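Local atomic coordinates of GH127 beta-L-arabinofuranoside (Geobacillus stearothermophilus, PDB entry 4QK0), a protein that probably hydrolyses beta-L-arabinofuranosides, releasing L-arabinose, as a glycoside hydrolase of family GH127. Residues A[333-345]-A[413-427]. Numbering follows the deposited sequence.
Sequences ETCASIALVFWTR and CPPNLARLIASIGHY
Helix 413-422 runs nearly parallel to the 334-345 part of helix 334-350, their axes 9.9 Å apart at closest approach and 24° from parallel; further along the chain Tyr-427 comes up beside Arg-345. No direct hydrogen bond crosses. Ile-338 lays CD1 on the backbone of the second helix, 3.7 Å from Leu-417 N, while the Ile-338 and Leu-420 side chains run past one another in opposing senses, CG1 against CD2. Near the helix starts, Thr-334 CG2 meets Leu-417 CG; Thr-334 OG1 is hydrogen-bonded to Phe-380 O and Asn-383 OD1. Val-341 sends CG1, anti to the backbone N (chi1 173°), to Tyr-427 CE2 at 3.7 Å. Both helices belong to the (alpha/alpha)6 barrel of the GH127 catalytic domain, of the six-hairpin clan, and lie deep in the chain, with helix 354-365 packed against Val-341 and helix 76-92 against Ser-423. Tyr-427 OH lies at the CD1-CE1 edge of the Phe-342 ring, 3.3 Å from CD1; the opposite CE2-CZ edge stands over one face of the Arg-419 guanidinium, the planes 73° apart, with CE2 3.5 Å from NH2. Arg-419 NH1 forms a salt bridge with Glu-84. Arg-345, extended from CG to NE, crosses Tyr-427: CD sits 3.5 Å from Tyr-427 CE2, and CZ stands 4.9 Å from the ring centroid, over the face, in a cation-pi contact. A water links Arg-345 NH1 to Tyr-427 OH. With Arg-345 cut back to an alanine, the tyrosine face would probably lose its cation and the water its NH1 donor.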
loop_
_atom_site.group_PDB
_atom_site.type_symbol
_atom_site.label_atom_id
_atom_site.label_comp_id
_atom_site.label_asym_id
_atom_site.label_seq_id
_atom_site.Cartn_x
_atom_site.Cartn_y
_atom_site.Cartn_z
ATOM N N GLU A 333 15.279 -1.279 3.031
ATOM C CA GLU A 333 16.391 -0.713 2.260
ATOM C C GLU A 333 17.699 -1.436 2.595
ATOM O O GLU A 333 17.961 -1.793 3.758
ATOM C CB GLU A 333 16.506 0.740 2.637
ATOM C CG GLU A 333 17.439 1.576 1.851
ATOM C CD GLU A 333 17.480 3.040 2.328
ATOM O OE1 GLU A 333 18.441 3.666 1.909
ATOM O OE2 GLU A 333 16.600 3.595 3.044
ATOM N N THR A 334 18.472 -1.700 1.560
ATOM C CA THR A 334 19.755 -2.340 1.688
ATOM C C THR A 334 20.600 -1.630 2.761
ATOM O O THR A 334 21.104 -2.285 3.649
ATOM C CB THR A 334 20.492 -2.362 0.312
ATOM O OG1 THR A 334 19.684 -3.043 -0.664
ATOM C CG2 THR A 334 21.797 -3.099 0.433
ATOM N N CYS A 335 20.678 -0.311 2.682
ATOM C CA CYS A 335 21.452 0.480 3.609
ATOM C C CYS A 335 20.987 0.335 5.073
ATOM O O CYS A 335 21.792 0.431 5.987
ATOM C CB CYS A 335 21.447 1.944 3.202
ATOM S SG CYS A 335 22.554 2.226 1.837
ATOM N N ALA A 336 19.705 0.053 5.291
ATOM C CA ALA A 336 19.203 -0.065 6.651
ATOM C C ALA A 336 19.649 -1.377 7.237
ATOM O O ALA A 336 19.881 -1.458 8.431
ATOM C CB ALA A 336 17.692 0.027 6.697
ATOM N N SER A 337 19.717 -2.415 6.411
ATOM C CA SER A 337 20.135 -3.710 6.886
ATOM C C SER A 337 21.658 -3.712 7.174
ATOM O O SER A 337 22.099 -4.301 8.164
ATOM C CB SER A 337 19.765 -4.803 5.909
ATOM O OG SER A 337 18.413 -5.152 6.104
ATOM N N ILE A 338 22.427 -2.996 6.350
ATOM C CA ILE A 338 23.817 -2.763 6.612
ATOM C C ILE A 338 23.939 -2.015 7.926
ATOM O O ILE A 338 24.765 -2.339 8.784
ATOM C CB ILE A 338 24.440 -1.957 5.466
ATOM C CG1 ILE A 338 24.457 -2.778 4.176
ATOM C CG2 ILE A 338 25.824 -1.470 5.833
ATOM C CD1 ILE A 338 24.852 -1.947 2.963
ATOM N N ALA A 339 23.133 -0.970 8.109
ATOM C CA ALA A 339 23.214 -0.184 9.359
ATOM C C ALA A 339 22.870 -1.050 10.581
ATOM O O ALA A 339 23.431 -0.870 11.660
ATOM C CB ALA A 339 22.275 0.984 9.309
ATOM N N LEU A 340 21.976 -2.015 10.407
ATOM C CA LEU A 340 21.664 -2.896 11.517
ATOM C C LEU A 340 22.899 -3.711 11.887
ATOM O O LEU A 340 23.187 -3.944 13.047
ATOM C CB LEU A 340 20.511 -3.780 11.168
ATOM C CG LEU A 340 20.033 -4.862 12.123
ATOM C CD1 LEU A 340 19.666 -4.272 13.481
ATOM C CD2 LEU A 340 18.841 -5.577 11.516
ATOM N N VAL A 341 23.635 -4.150 10.895
ATOM C CA VAL A 341 24.854 -4.882 11.183
ATOM C C VAL A 341 25.822 -4.019 12.036
ATOM O O VAL A 341 26.386 -4.512 13.018
ATOM C CB VAL A 341 25.551 -5.327 9.907
ATOM C CG1 VAL A 341 26.928 -5.941 10.226
ATOM C CG2 VAL A 341 24.684 -6.352 9.170
ATOM N N PHE A 342 26.011 -2.768 11.651
ATOM C CA PHE A 342 26.884 -1.861 12.408
ATOM C C PHE A 342 26.396 -1.761 13.859
ATOM O O PHE A 342 27.202 -1.782 14.785
ATOM C CB PHE A 342 26.956 -0.444 11.843
ATOM C CG PHE A 342 27.451 -0.338 10.418
ATOM C CD1 PHE A 342 28.356 -1.246 9.883
ATOM C CD2 PHE A 342 27.013 0.705 9.612
ATOM C CE1 PHE A 342 28.811 -1.113 8.566
ATOM C CE2 PHE A 342 27.478 0.852 8.284
ATOM C CZ PHE A 342 28.387 -0.059 7.770
ATOM N N TRP A 343 25.098 -1.608 14.037
ATOM C CA TRP A 343 24.519 -1.477 15.356
ATOM C C TRP A 343 24.824 -2.704 16.191
ATOM O O TRP A 343 25.274 -2.568 17.331
ATOM C CB TRP A 343 23.038 -1.305 15.252
ATOM C CG TRP A 343 22.370 -1.015 16.526
ATOM C CD1 TRP A 343 22.936 -0.505 17.662
ATOM C CD2 TRP A 343 20.969 -1.127 16.803
ATOM N NE1 TRP A 343 21.977 -0.307 18.610
ATOM C CE2 TRP A 343 20.760 -0.662 18.116
ATOM C CE3 TRP A 343 19.868 -1.539 16.051
ATOM C CZ2 TRP A 343 19.478 -0.640 18.728
ATOM C CZ3 TRP A 343 18.596 -1.519 16.650
ATOM C CH2 TRP A 343 18.409 -1.062 17.968
ATOM N N THR A 344 24.651 -3.888 15.620
ATOM C CA THR A 344 24.844 -5.104 16.381
ATOM C C THR A 344 26.272 -5.194 16.923
ATOM O O THR A 344 26.517 -5.689 18.012
ATOM C CB THR A 344 24.564 -6.381 15.560
ATOM O OG1 THR A 344 25.408 -6.408 14.397
ATOM C CG2 THR A 344 23.101 -6.416 15.105
ATOM N N ARG A 345 27.221 -4.762 16.135
ATOM C CA ARG A 345 28.585 -4.815 16.562
ATOM C C ARG A 345 28.820 -3.963 17.819
ATOM O O ARG A 345 29.537 -4.382 18.673
ATOM C CB ARG A 345 29.509 -4.393 15.433
ATOM C CG ARG A 345 30.951 -4.837 15.642
ATOM C CD ARG A 345 31.789 -4.200 14.568
ATOM N NE ARG A 345 33.210 -4.264 14.825
ATOM C CZ ARG A 345 34.121 -3.684 14.052
ATOM N NH1 ARG A 345 33.761 -3.005 12.961
ATOM N NH2 ARG A 345 35.400 -3.787 14.363
ATOM N N CYS A 413 23.409 1.884 -2.481
ATOM C CA CYS A 413 23.371 0.433 -2.421
ATOM C C CYS A 413 24.763 -0.168 -2.710
ATOM O O CYS A 413 25.206 -1.046 -1.964
ATOM C CB CYS A 413 22.344 -0.104 -3.401
ATOM S SG CYS A 413 21.315 1.214 -4.077
ATOM N N PRO A 414 25.465 0.314 -3.781
ATOM C CA PRO A 414 26.788 -0.261 -4.110
ATOM C C PRO A 414 27.990 0.083 -3.169
ATOM O O PRO A 414 28.508 -0.837 -2.534
ATOM C CB PRO A 414 27.036 0.192 -5.566
ATOM C CG PRO A 414 25.770 0.813 -6.042
ATOM C CD PRO A 414 25.032 1.269 -4.822
ATOM N N PRO A 415 28.448 1.378 -3.082
ATOM C CA PRO A 415 29.646 1.610 -2.233
ATOM C C PRO A 415 29.353 1.322 -0.758
ATOM O O PRO A 415 30.307 1.068 0.041
ATOM C CB PRO A 415 29.975 3.104 -2.454
ATOM C CG PRO A 415 28.681 3.739 -2.842
ATOM C CD PRO A 415 27.860 2.662 -3.535
ATOM N N ASN A 416 28.045 1.349 -0.429
ATOM C CA ASN A 416 27.588 0.910 0.853
ATOM C C ASN A 416 27.766 -0.585 1.004
ATOM O O ASN A 416 28.434 -0.983 1.955
ATOM C CB ASN A 416 26.201 1.420 1.207
ATOM C CG ASN A 416 26.212 2.381 2.413
ATOM O OD1 ASN A 416 26.054 3.583 2.231
ATOM N ND2 ASN A 416 26.414 1.853 3.638
ATOM N N LEU A 417 27.231 -1.441 0.133
ATOM C CA LEU A 417 27.474 -2.890 0.321
ATOM C C LEU A 417 28.935 -3.255 0.229
ATOM O O LEU A 417 29.399 -4.099 0.945
ATOM C CB LEU A 417 26.769 -3.760 -0.674
ATOM C CG LEU A 417 25.478 -4.433 -0.228
ATOM C CD1 LEU A 417 24.893 -5.130 -1.452
ATOM C CD2 LEU A 417 25.655 -5.437 0.905
ATOM N N ALA A 418 29.641 -2.624 -0.667
ATOM C CA ALA A 418 31.073 -2.859 -0.797
ATOM C C ALA A 418 31.808 -2.672 0.530
ATOM O O ALA A 418 32.657 -3.486 0.856
ATOM C CB ALA A 418 31.671 -1.918 -1.818
ATOM N N ARG A 419 31.537 -1.580 1.257
ATOM C CA ARG A 419 32.310 -1.323 2.480
ATOM C C ARG A 419 32.018 -2.348 3.535
ATOM O O ARG A 419 32.937 -2.750 4.237
ATOM C CB ARG A 419 32.167 0.091 3.004
ATOM C CG ARG A 419 30.817 0.474 3.548
ATOM C CD ARG A 419 30.864 1.929 3.993
ATOM N NE ARG A 419 29.599 2.348 4.556
ATOM C CZ ARG A 419 29.450 3.108 5.629
ATOM N NH1 ARG A 419 30.503 3.545 6.326
ATOM N NH2 ARG A 419 28.220 3.425 6.030
ATOM N N LEU A 420 30.791 -2.854 3.601
ATOM C CA LEU A 420 30.513 -3.941 4.527
ATOM C C LEU A 420 31.174 -5.279 4.149
ATOM O O LEU A 420 31.837 -5.965 4.981
ATOM C CB LEU A 420 29.014 -4.157 4.664
ATOM C CG LEU A 420 28.619 -5.346 5.537
ATOM C CD1 LEU A 420 29.122 -5.136 6.957
ATOM C CD2 LEU A 420 27.118 -5.505 5.575
ATOM N N ILE A 421 30.978 -5.693 2.900
ATOM C CA ILE A 421 31.471 -6.982 2.452
ATOM C C ILE A 421 32.972 -6.994 2.588
ATOM O O ILE A 421 33.561 -7.991 3.009
ATOM C CB ILE A 421 31.057 -7.235 0.979
ATOM C CG1 ILE A 421 29.574 -7.649 0.916
ATOM C CG2 ILE A 421 31.890 -8.329 0.352
ATOM C CD1 ILE A 421 29.015 -7.686 -0.479
ATOM N N ALA A 422 33.607 -5.894 2.187
ATOM C CA ALA A 422 35.079 -5.831 2.193
ATOM C C ALA A 422 35.647 -5.899 3.611
ATOM O O ALA A 422 36.782 -6.318 3.798
ATOM C CB ALA A 422 35.586 -4.581 1.487
ATOM N N SER A 423 34.846 -5.508 4.598
ATOM C CA SER A 423 35.289 -5.523 5.973
ATOM C C SER A 423 34.708 -6.682 6.753
ATOM O O SER A 423 34.698 -6.642 7.967
ATOM C CB SER A 423 34.922 -4.181 6.650
ATOM O OG SER A 423 33.527 -3.984 6.678
ATOM N N ILE A 424 34.170 -7.681 6.070
ATOM C CA ILE A 424 33.495 -8.748 6.760
ATOM C C ILE A 424 34.403 -9.377 7.825
ATOM O O ILE A 424 33.926 -9.829 8.880
ATOM C CB ILE A 424 32.950 -9.815 5.774
ATOM C CG1 ILE A 424 32.184 -10.921 6.485
ATOM C CG2 ILE A 424 34.038 -10.491 5.012
ATOM C CD1 ILE A 424 30.865 -10.443 7.024
ATOM N N GLY A 425 35.694 -9.415 7.555
ATOM C CA GLY A 425 36.656 -9.994 8.471
ATOM C C GLY A 425 36.658 -9.373 9.843
ATOM O O GLY A 425 36.914 -10.054 10.825
ATOM N N HIS A 426 36.285 -8.106 9.922
ATOM C CA HIS A 426 36.244 -7.377 11.180
ATOM C C HIS A 426 35.075 -7.803 12.065
ATOM O O HIS A 426 35.028 -7.398 13.198
ATOM C CB HIS A 426 36.020 -5.900 10.969
ATOM C CG HIS A 426 37.082 -5.198 10.203
ATOM N ND1 HIS A 426 37.916 -5.866 9.341
ATOM C CD2 HIS A 426 37.402 -3.883 10.096
ATOM C CE1 HIS A 426 38.734 -5.007 8.768
ATOM N NE2 HIS A 426 38.442 -3.798 9.210
ATOM N N TYR A 427 34.121 -8.589 11.557
ATOM C CA TYR A 427 32.953 -8.961 12.355
ATOM C C TYR A 427 33.009 -10.390 12.890
ATOM O O TYR A 427 32.138 -10.803 13.644
ATOM C CB TYR A 427 31.631 -8.766 11.531
ATOM C CG TYR A 427 31.403 -7.337 11.130
ATOM C CD1 TYR A 427 32.131 -6.762 10.078
ATOM C CD2 TYR A 427 30.531 -6.527 11.826
ATOM C CE1 TYR A 427 31.969 -5.425 9.719
ATOM C CE2 TYR A 427 30.363 -5.192 11.478
ATOM C CZ TYR A 427 31.078 -4.660 10.415
ATOM O OH TYR A 427 30.914 -3.356 10.053
HETATM O O HOH W 1 31.215 -1.469 12.008
#